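Local coordinates for protein lectin 2 (PDB 4TQJ) that recognises non-reducing terminal N-acetylglucosamine on glycans, acting as a fungal sugar-binding lectin, at residues W111-I123 and Y162-L176. The protein carries 1 engineered substitution. Residues are numbered along the deposited sequence; the frame is centred on the assembly and turned at random.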
ATOM      1  N   TRP A 111      28.266  11.104  17.863  1.00 25.48           N
ATOM      2  CA  TRP A 111      26.850  11.222  18.204  1.00 21.04           C
ATOM      3  C   TRP A 111      26.494  10.290  19.342  1.00 18.71           C
ATOM      4  O   TRP A 111      26.938   9.144  19.369  1.00 22.95           O
ATOM      5  CB  TRP A 111      25.983  10.946  16.973  1.00 17.45           C
ATOM      6  CG  TRP A 111      26.133  11.999  15.940  1.00 21.82           C
ATOM      7  CD1 TRP A 111      27.178  12.154  15.081  1.00 24.92           C
ATOM      8  CD2 TRP A 111      25.217  13.069  15.659  1.00 21.56           C
ATOM      9  NE1 TRP A 111      26.974  13.252  14.276  1.00 25.14           N
ATOM     10  CE2 TRP A 111      25.776  13.832  14.612  1.00 25.11           C
ATOM     11  CE3 TRP A 111      23.978  13.454  16.190  1.00 18.29           C
ATOM     12  CZ2 TRP A 111      25.142  14.958  14.083  1.00 19.28           C
ATOM     13  CZ3 TRP A 111      23.345  14.571  15.663  1.00 17.34           C
ATOM     14  CH2 TRP A 111      23.930  15.312  14.624  1.00 21.38           C
ATOM     15  N   ARG A 112      25.694  10.788  20.281  1.00 18.83           N
ATOM     16  CA  ARG A 112      25.289  10.034  21.465  1.00 18.56           C
ATOM     17  C   ARG A 112      23.771  10.084  21.670  1.00 20.13           C
ATOM     18  O   ARG A 112      23.162  11.152  21.604  1.00 19.19           O
ATOM     19  CB  ARG A 112      25.960  10.611  22.715  1.00 19.78           C
ATOM     20  CG  ARG A 112      27.492  10.493  22.746  1.00 25.41           C
ATOM     21  CD  ARG A 112      27.915   9.039  22.923  1.00 26.52           C
ATOM     22  NE  ARG A 112      29.362   8.861  22.865  1.00 28.98           N
ATOM     23  CZ  ARG A 112      30.059   8.733  21.742  1.00 25.98           C
ATOM     24  NH1 ARG A 112      29.447   8.772  20.569  1.00 24.37           N
ATOM     25  NH2 ARG A 112      31.378   8.570  21.792  1.00 32.73           N
ATOM     26  N   VAL A 113      23.168   8.930  21.939  1.00 17.18           N
ATOM     27  CA  VAL A 113      21.738   8.861  22.232  1.00 18.32           C
ATOM     28  C   VAL A 113      21.384   9.713  23.461  1.00 19.20           C
ATOM     29  O   VAL A 113      20.262  10.225  23.575  1.00 15.82           O
ATOM     30  CB  VAL A 113      21.298   7.386  22.438  1.00 24.14           C
ATOM     31  CG1 VAL A 113      19.943   7.295  23.121  1.00 23.72           C
ATOM     32  CG2 VAL A 113      21.300   6.650  21.110  1.00 19.47           C
ATOM     33  N   GLU A 114      22.350   9.884  24.367  1.00 17.11           N
ATOM     34  CA  GLU A 114      22.139  10.666  25.597  1.00 18.44           C
ATOM     35  C   GLU A 114      22.196  12.193  25.411  1.00 17.08           C
ATOM     36  O   GLU A 114      21.841  12.949  26.320  1.00 17.78           O
ATOM     37  CB  GLU A 114      23.182  10.275  26.651  1.00 23.69           C
ATOM     38  CG  GLU A 114      23.220   8.788  26.982  1.00 30.53           C
ATOM     39  CD  GLU A 114      24.153   7.982  26.074  1.00 27.35           C
ATOM     40  OE1 GLU A 114      24.673   8.524  25.070  1.00 23.11           O
ATOM     41  OE2 GLU A 114      24.372   6.787  26.375  1.00 37.46           O
ATOM     42  N   LYS A 115      22.666  12.646  24.254  1.00 12.32           N
ATOM     43  CA  LYS A 115      22.911  14.072  24.041  1.00 16.90           C
ATOM     44  C   LYS A 115      22.219  14.617  22.788  1.00 16.23           C
ATOM     45  O   LYS A 115      21.838  15.784  22.732  1.00 17.96           O
ATOM     46  CB  LYS A 115      24.419  14.339  23.934  1.00 15.28           C
ATOM     47  CG  LYS A 115      25.251  13.749  25.080  1.00 17.65           C
ATOM     48  CD  LYS A 115      26.745  14.025  24.884  1.00 22.59           C
ATOM     49  CE  LYS A 115      27.061  15.509  25.012  1.00 26.84           C
ATOM     50  NZ  LYS A 115      28.529  15.831  24.852  1.00 24.86           N
ATOM     51  N   HIS A 116      22.064  13.763  21.781  1.00 15.81           N
ATOM     52  CA  HIS A 116      21.634  14.211  20.470  1.00 16.20           C
ATOM     53  C   HIS A 116      20.352  13.536  19.978  1.00 14.93           C
ATOM     54  O   HIS A 116      19.948  12.482  20.476  1.00 15.25           O
ATOM     55  CB  HIS A 116      22.763  13.985  19.464  1.00 16.07           C
ATOM     56  CG  HIS A 116      24.107  14.401  19.972  1.00 17.42           C
ATOM     57  ND1 HIS A 116      25.120  13.502  20.224  1.00 17.91           N
ATOM     58  CD2 HIS A 116      24.598  15.622  20.290  1.00 15.53           C
ATOM     59  CE1 HIS A 116      26.180  14.150  20.668  1.00 19.91           C
ATOM     60  NE2 HIS A 116      25.890  15.437  20.716  1.00 16.70           N
ATOM     61  N   LEU A 117      19.725  14.171  18.991  1.00 16.67           N
ATOM     62  CA  LEU A 117      18.573  13.615  18.289  1.00 14.97           C
ATOM     63  C   LEU A 117      18.915  13.492  16.817  1.00 16.61           C
ATOM     64  O   LEU A 117      19.493  14.407  16.249  1.00 13.51           O
ATOM     65  CB  LEU A 117      17.365  14.547  18.423  1.00 13.00           C
ATOM     66  CG  LEU A 117      16.904  14.793  19.859  1.00 14.69           C
ATOM     67  CD1 LEU A 117      16.016  16.035  19.952  1.00 11.41           C
ATOM     68  CD2 LEU A 117      16.192  13.552  20.370  1.00 12.13           C
ATOM     69  N   ARG A 118      18.536  12.375  16.205  1.00 12.04           N
ATOM     70  CA  ARG A 118      18.689  12.181  14.771  1.00 14.40           C
ATOM     71  C   ARG A 118      17.354  11.791  14.157  1.00 14.74           C
ATOM     72  O   ARG A 118      16.727  10.836  14.596  1.00 12.82           O
ATOM     73  CB  ARG A 118      19.767  11.124  14.482  1.00 15.90           C
ATOM     74  CG  ARG A 118      21.191  11.684  14.580  1.00 15.97           C
ATOM     75  CD  ARG A 118      22.254  10.604  14.838  1.00 20.91           C
ATOM     76  NE  ARG A 118      22.156  10.030  16.177  1.00 17.30           N
ATOM     77  CZ  ARG A 118      22.932   9.048  16.629  1.00 21.35           C
ATOM     78  NH1 ARG A 118      23.879   8.544  15.856  1.00 20.72           N
ATOM     79  NH2 ARG A 118      22.773   8.577  17.861  1.00 21.78           N
ATOM     80  N   TYR A 119      16.930  12.543  13.148  1.00 14.24           N
ATOM     81  CA  TYR A 119      15.644  12.340  12.479  1.00 12.65           C
ATOM     82  C   TYR A 119      15.849  12.194  10.984  1.00 15.13           C
ATOM     83  O   TYR A 119      16.883  12.595  10.447  1.00 15.59           O
ATOM     84  CB  TYR A 119      14.747  13.561  12.665  1.00 12.60           C
ATOM     85  CG  TYR A 119      14.286  13.867  14.077  1.00 13.26           C
ATOM     86  CD1 TYR A 119      13.945  12.861  14.966  1.00 12.13           C
ATOM     87  CD2 TYR A 119      14.158  15.184  14.500  1.00 13.47           C
ATOM     88  CE1 TYR A 119      13.507  13.167  16.262  1.00 15.01           C
ATOM     89  CE2 TYR A 119      13.719  15.493  15.773  1.00 12.98           C
ATOM     90  CZ  TYR A 119      13.401  14.490  16.651  1.00 12.32           C
ATOM     91  OH  TYR A 119      12.946  14.814  17.914  1.00 14.55           O
ATOM     92  N   LEU A 120      14.846  11.644  10.314  1.00 15.22           N
ATOM     93  CA  LEU A 120      14.796  11.613   8.855  1.00 17.78           C
ATOM     94  C   LEU A 120      13.544  12.337   8.404  1.00 18.56           C
ATOM     95  O   LEU A 120      12.447  12.021   8.859  1.00 17.62           O
ATOM     96  CB  LEU A 120      14.753  10.172   8.357  1.00 14.18           C
ATOM     97  CG  LEU A 120      15.998   9.372   8.724  1.00 15.55           C
ATOM     98  CD1 LEU A 120      15.726   7.865   8.705  1.00 15.05           C
ATOM     99  CD2 LEU A 120      17.161   9.760   7.822  1.00 16.41           C
ATOM    100  N   ALA A 121      13.704  13.306   7.509  1.00 17.07           N
ATOM    101  CA  ALA A 121      12.584  14.157   7.116  1.00 21.37           C
ATOM    102  C   ALA A 121      12.816  14.837   5.766  1.00 19.28           C
ATOM    103  O   ALA A 121      13.926  15.253   5.450  1.00 18.63           O
ATOM    104  CB  ALA A 121      12.324  15.209   8.198  1.00 14.52           C
ATOM    105  N   ASP A 122      11.747  14.958   4.990  1.00 22.39           N
ATOM    106  CA  ASP A 122      11.777  15.647   3.704  1.00 19.28           C
ATOM    107  C   ASP A 122      11.635  17.146   3.919  1.00 19.27           C
ATOM    108  O   ASP A 122      10.617  17.736   3.587  1.00 20.52           O
ATOM    109  CB  ASP A 122      10.641  15.131   2.825  1.00 22.27           C
ATOM    110  CG  ASP A 122      10.656  15.724   1.422  1.00 24.75           C
ATOM    111  OD1 ASP A 122      11.644  16.394   1.045  1.00 22.82           O
ATOM    112  OD2 ASP A 122       9.667  15.496   0.698  1.00 28.36           O
ATOM    113  N   ILE A 123      12.663  17.757   4.493  1.00 22.23           N
ATOM    114  CA  ILE A 123      12.596  19.169   4.859  1.00 21.17           C
ATOM    115  C   ILE A 123      12.614  20.099   3.649  1.00 22.46           C
ATOM    116  O   ILE A 123      12.297  21.283   3.770  1.00 24.50           O
ATOM    117  CB  ILE A 123      13.720  19.547   5.826  1.00 23.71           C
ATOM    118  CG1 ILE A 123      15.046  18.993   5.339  1.00 19.49           C
ATOM    119  CG2 ILE A 123      13.452  18.974   7.224  1.00 23.30           C
ATOM    120  CD1 ILE A 123      16.132  19.125   6.364  1.00 26.03           C
ATOM    121  N   TYR A 162      23.258  20.513  21.877  1.00 14.76           N
ATOM    122  CA  TYR A 162      23.767  20.260  23.205  1.00 15.59           C
ATOM    123  C   TYR A 162      24.715  21.399  23.609  1.00 22.71           C
ATOM    124  O   TYR A 162      24.693  21.876  24.752  1.00 17.93           O
ATOM    125  CB  TYR A 162      24.488  18.909  23.242  1.00 17.37           C
ATOM    126  CG  TYR A 162      24.827  18.477  24.628  1.00 18.33           C
ATOM    127  CD1 TYR A 162      23.980  17.642  25.337  1.00 18.55           C
ATOM    128  CD2 TYR A 162      25.982  18.932  25.252  1.00 20.65           C
ATOM    129  CE1 TYR A 162      24.280  17.250  26.622  1.00 18.58           C
ATOM    130  CE2 TYR A 162      26.293  18.550  26.546  1.00 22.64           C
ATOM    131  CZ  TYR A 162      25.438  17.706  27.226  1.00 24.39           C
ATOM    132  OH  TYR A 162      25.732  17.322  28.516  1.00 20.70           O
ATOM    133  N   ASP A 163      25.532  21.844  22.656  1.00 22.64           N
ATOM    134  CA  ASP A 163      26.461  22.943  22.893  1.00 22.61           C
ATOM    135  C   ASP A 163      26.084  24.164  22.038  1.00 24.20           C
ATOM    136  O   ASP A 163      26.960  24.854  21.501  1.00 26.84           O
ATOM    137  CB  ASP A 163      27.892  22.487  22.577  1.00 20.97           C
ATOM    138  CG  ASP A 163      28.948  23.348  23.251  1.00 25.43           C
ATOM    139  OD1 ASP A 163      28.699  23.826  24.377  1.00 28.42           O
ATOM    140  OD2 ASP A 163      30.033  23.537  22.657  1.00 24.87           O
ATOM    141  N   ALA A 164      24.783  24.406  21.893  1.00 20.50           N
ATOM    142  CA  ALA A 164      24.276  25.583  21.192  1.00 19.25           C
ATOM    143  C   ALA A 164      22.761  25.832  21.350  1.00 18.28           C
ATOM    144  O   ALA A 164      21.991  25.436  20.499  1.00 23.39           O
ATOM    145  CB  ALA A 164      24.613  25.477  19.714  1.00 19.99           C
ATOM    146  N   GLY A 165      22.302  26.461  22.422  1.00 27.56           N
ATOM    147  CA  GLY A 165      23.031  26.628  23.641  1.00 17.46           C
ATOM    148  C   GLY A 165      22.296  25.833  24.715  1.00 18.58           C
ATOM    149  O   GLY A 165      21.173  26.147  25.122  1.00 19.94           O
ATOM    150  N   GLY A 166      22.937  24.765  25.149  1.00 17.30           N
ATOM    151  CA  GLY A 166      22.542  24.076  26.361  1.00 20.67           C
ATOM    152  C   GLY A 166      21.272  23.264  26.270  1.00 16.95           C
ATOM    153  O   GLY A 166      20.585  23.096  27.272  1.00 15.24           O
ATOM    154  N   TRP A 167      20.947  22.760  25.082  1.00 15.85           N
ATOM    155  CA  TRP A 167      19.781  21.890  24.961  1.00 16.01           C
ATOM    156  C   TRP A 167      20.046  20.516  25.593  1.00 16.61           C
ATOM    157  O   TRP A 167      21.107  19.909  25.387  1.00 18.18           O
ATOM    158  CB  TRP A 167      19.290  21.817  23.507  1.00 14.54           C
ATOM    159  CG  TRP A 167      18.723  23.139  23.073  1.00 14.57           C
ATOM    160  CD1 TRP A 167      19.432  24.246  22.686  1.00 15.03           C
ATOM    161  CD2 TRP A 167      17.338  23.511  23.016  1.00 12.32           C
ATOM    162  NE1 TRP A 167      18.573  25.274  22.382  1.00 15.13           N
ATOM    163  CE2 TRP A 167      17.284  24.853  22.574  1.00 16.35           C
ATOM    164  CE3 TRP A 167      16.142  22.840  23.279  1.00 13.32           C
ATOM    165  CZ2 TRP A 167      16.077  25.539  22.397  1.00 13.28           C
ATOM    166  CZ3 TRP A 167      14.941  23.519  23.100  1.00 12.98           C
ATOM    167  CH2 TRP A 167      14.920  24.857  22.667  1.00 13.26           C
ATOM    168  N   ARG A 168      19.085  20.060  26.394  1.00 13.87           N
ATOM    169  CA  ARG A 168      19.213  18.827  27.160  1.00 16.00           C
ATOM    170  C   ARG A 168      17.972  17.950  27.039  1.00 15.01           C
ATOM    171  O   ARG A 168      16.838  18.426  27.158  1.00 13.96           O
ATOM    172  CB  ARG A 168      19.431  19.141  28.646  1.00 15.86           C
ATOM    173  CG  ARG A 168      20.687  19.947  28.950  1.00 19.98           C
ATOM    174  CD  ARG A 168      21.955  19.097  28.790  1.00 22.37           C
ATOM    175  NE  ARG A 168      23.166  19.837  29.140  1.00 21.07           N
ATOM    176  CZ  ARG A 168      23.863  20.569  28.277  1.00 22.17           C
ATOM    177  NH1 ARG A 168      23.478  20.663  27.013  1.00 14.19           N
ATOM    178  NH2 ARG A 168      24.954  21.206  28.679  1.00 26.95           N
ATOM    179  N   LEU A 169      18.200  16.657  26.846  1.00 16.08           N
ATOM    180  CA  LEU A 169      17.119  15.697  26.772  1.00 13.51           C
ATOM    181  C   LEU A 169      16.347  15.566  28.075  1.00 15.50           C
ATOM    182  O   LEU A 169      15.181  15.194  28.054  1.00 15.80           O
ATOM    183  CB  LEU A 169      17.646  14.345  26.310  1.00 14.99           C
ATOM    184  CG  LEU A 169      18.108  14.435  24.861  1.00 13.84           C
ATOM    185  CD1 LEU A 169      19.079  13.316  24.544  1.00 16.34           C
ATOM    186  CD2 LEU A 169      16.897  14.425  23.933  1.00 15.64           C
ATOM    187  N   ASP A 170      16.974  15.899  29.206  1.00 15.26           N
ATOM    188  CA  ASP A 170      16.247  15.876  30.476  1.00 15.23           C
ATOM    189  C   ASP A 170      15.491  17.171  30.811  1.00 17.37           C
ATOM    190  O   ASP A 170      14.811  17.247  31.834  1.00 19.01           O
ATOM    191  CB  ASP A 170      17.155  15.423  31.641  1.00 20.99           C
ATOM    192  CG  ASP A 170      18.250  16.431  31.983  1.00 21.92           C
ATOM    193  OD1 ASP A 170      18.454  17.415  31.237  1.00 24.42           O
ATOM    194  OD2 ASP A 170      18.934  16.223  33.006  1.00 25.90           O
ATOM    195  N   ARG A 171      15.574  18.171  29.935  1.00 13.97           N
ATOM    196  CA  ARG A 171      14.966  19.462  30.205  1.00 12.81           C
ATOM    197  C   ARG A 171      14.067  20.009  29.089  1.00 13.23           C
ATOM    198  O   ARG A 171      13.086  20.698  29.362  1.00 13.93           O
ATOM    199  CB  ARG A 171      16.063  20.485  30.538  1.00 13.11           C
ATOM    200  CG  ARG A 171      16.795  20.186  31.847  1.00 20.71           C
ATOM    201  CD  ARG A 171      17.925  21.173  32.149  1.00 17.02           C
ATOM    202  NE  ARG A 171      17.463  22.555  32.183  1.00 19.26           N
ATOM    203  CZ  ARG A 171      16.873  23.132  33.230  1.00 21.28           C
ATOM    204  NH1 ARG A 171      16.653  22.443  34.341  1.00 20.76           N
ATOM    205  NH2 ARG A 171      16.489  24.402  33.155  1.00 18.24           N
ATOM    206  N   HIS A 172      14.399  19.672  27.850  1.00 14.15           N
ATOM    207  CA  HIS A 172      13.860  20.348  26.668  1.00 13.89           C
ATOM    208  C   HIS A 172      13.332  19.362  25.632  1.00 12.02           C
ATOM    209  O   HIS A 172      13.652  18.175  25.680  1.00 14.22           O
ATOM    210  CB  HIS A 172      14.961  21.214  26.046  1.00 14.11           C
ATOM    211  CG  HIS A 172      15.698  22.046  27.052  1.00 12.66           C
ATOM    212  ND1 HIS A 172      17.069  22.000  27.197  1.00 18.84           N
ATOM    213  CD2 HIS A 172      15.248  22.905  27.996  1.00 15.66           C
ATOM    214  CE1 HIS A 172      17.433  22.813  28.174  1.00 16.48           C
ATOM    215  NE2 HIS A 172      16.347  23.374  28.675  1.00 15.49           N
ATOM    216  N   LEU A 173      12.532  19.869  24.697  1.00 10.35           N
ATOM    217  CA  LEU A 173      11.968  19.063  23.622  1.00 11.20           C
ATOM    218  C   LEU A 173      12.258  19.700  22.274  1.00 13.54           C
ATOM    219  O   LEU A 173      12.160  20.913  22.121  1.00 14.15           O
ATOM    220  CB  LEU A 173      10.454  18.936  23.786  1.00  9.64           C
ATOM    221  CG  LEU A 173       9.994  18.273  25.093  1.00 14.35           C
ATOM    222  CD1 LEU A 173       8.522  18.559  25.319  1.00  9.78           C
ATOM    223  CD2 LEU A 173      10.270  16.762  25.060  1.00 11.82           C
ATOM    224  N   ARG A 174      12.603  18.881  21.288  1.00 13.10           N
ATOM    225  CA  ARG A 174      12.861  19.403  19.960  1.00 12.25           C
ATOM    226  C   ARG A 174      12.132  18.566  18.925  1.00 11.08           C
ATOM    227  O   ARG A 174      12.409  17.385  18.776  1.00 11.01           O
ATOM    228  CB  ARG A 174      14.369  19.461  19.684  1.00 13.84           C
ATOM    229  CG  ARG A 174      15.066  20.654  20.382  1.00 14.90           C
ATOM    230  CD  ARG A 174      16.571  20.426  20.524  1.00 12.08           C
ATOM    231  NE  ARG A 174      16.837  19.340  21.464  1.00 15.97           N
ATOM    232  CZ  ARG A 174      18.044  18.855  21.749  1.00 15.67           C
ATOM    233  NH1 ARG A 174      19.129  19.344  21.164  1.00 15.12           N
ATOM    234  NH2 ARG A 174      18.160  17.860  22.613  1.00 14.68           N
ATOM    235  N   PHE A 175      11.197  19.201  18.224  1.00 13.16           N
ATOM    236  CA  PHE A 175      10.330  18.517  17.270  1.00 13.56           C
ATOM    237  C   PHE A 175      10.430  19.193  15.904  1.00 11.32           C
ATOM    238  O   PHE A 175      10.976  20.282  15.779  1.00 14.57           O
ATOM    239  CB  PHE A 175       8.860  18.581  17.717  1.00 13.51           C
ATOM    240  CG  PHE A 175       8.574  17.993  19.078  1.00 11.00           C
ATOM    241  CD1 PHE A 175       7.446  18.410  19.784  1.00 17.60           C
ATOM    242  CD2 PHE A 175       9.374  17.007  19.630  1.00 14.16           C
ATOM    243  CE1 PHE A 175       7.137  17.877  21.022  1.00 13.71           C
ATOM    244  CE2 PHE A 175       9.067  16.466  20.872  1.00 14.62           C
ATOM    245  CZ  PHE A 175       7.941  16.904  21.564  1.00 10.55           C
ATOM    246  N   LEU A 176       9.872  18.554  14.885  1.00 11.09           N
ATOM    247  CA  LEU A 176       9.775  19.152  13.564  1.00 13.55           C
ATOM    248  C   LEU A 176       8.302  19.143  13.188  1.00 12.41           C
ATOM    249  O   LEU A 176       7.638  18.136  13.339  1.00 12.78           O
ATOM    250  CB  LEU A 176      10.582  18.360  12.545  1.00 12.96           C
ATOM    251  CG  LEU A 176      12.087  18.195  12.783  1.00 13.91           C
ATOM    252  CD1 LEU A 176      12.671  17.168  11.792  1.00  9.58           C
ATOM    253  CD2 LEU A 176      12.804  19.539  12.700  1.00 13.17           C
TER
HETATM  254  O   HOH W   1      20.975  15.740  27.059  1.00 18.83           O
HETATM  255  O   HOH W   2      21.689  17.993  21.066  1.00 12.31           O
HETATM  256  O   HOH W   3      20.373  17.510  24.187  1.00 14.71           O
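The Tyr162 ring is sandwiched between two cationic chains: Lys115 CE lies over the centre of one face, 3.4 Å from the ring centroid, and Arg168 NH1 over the centre of the other, while a water sits at the edge, in plane. Lysine suits its place because its methylenes run across the ring, Lys115 CB lying 3.6 Å from Tyr162 CD1, before the bend at chi3 (67°) lays CE on the face; NZ then makes a cation-pi contact 4.2 Å from the centroid. Arg168 stays flat against the ring while NH1 donates in the carbonyl plane to Tyr162 O. The Arg174 guanidinium is likewise covered on both sides, by Leu117 CD1 and Trp167 CB, with Lys115 O at its edge and NH1 bonded to Phe160 O. Arg174 NH1 and NH2 each donate to a water, NH2 at 2.7 Å, and both waters lie within bonding distance of Lys115 O.

Strands 117-121 and 173-176, inclined by only 11°, are the first strands of adjacent beta-propeller blades; strand 4-5 pairs with the second. Leu117 meets Leu169, from the loop leading into 173-176, CD2 to CD2 at 3.7 Å. Leu169 CD1 rests against Glu114 O, whose carbonyl reaches Leu169 N through the water at the Tyr162 edge. Farther along, Tyr119 combines a greasy ring, packed on Leu176 CD1, with a hydroxyl that donates to Arg174 O (2.8 Å) nearly in line with that carbonyl. Ala121, whose small CB points toward the neighbouring strand, meets Leu176 CD1 more loosely, at 4.1 Å, and Ile5 touches all three side chains.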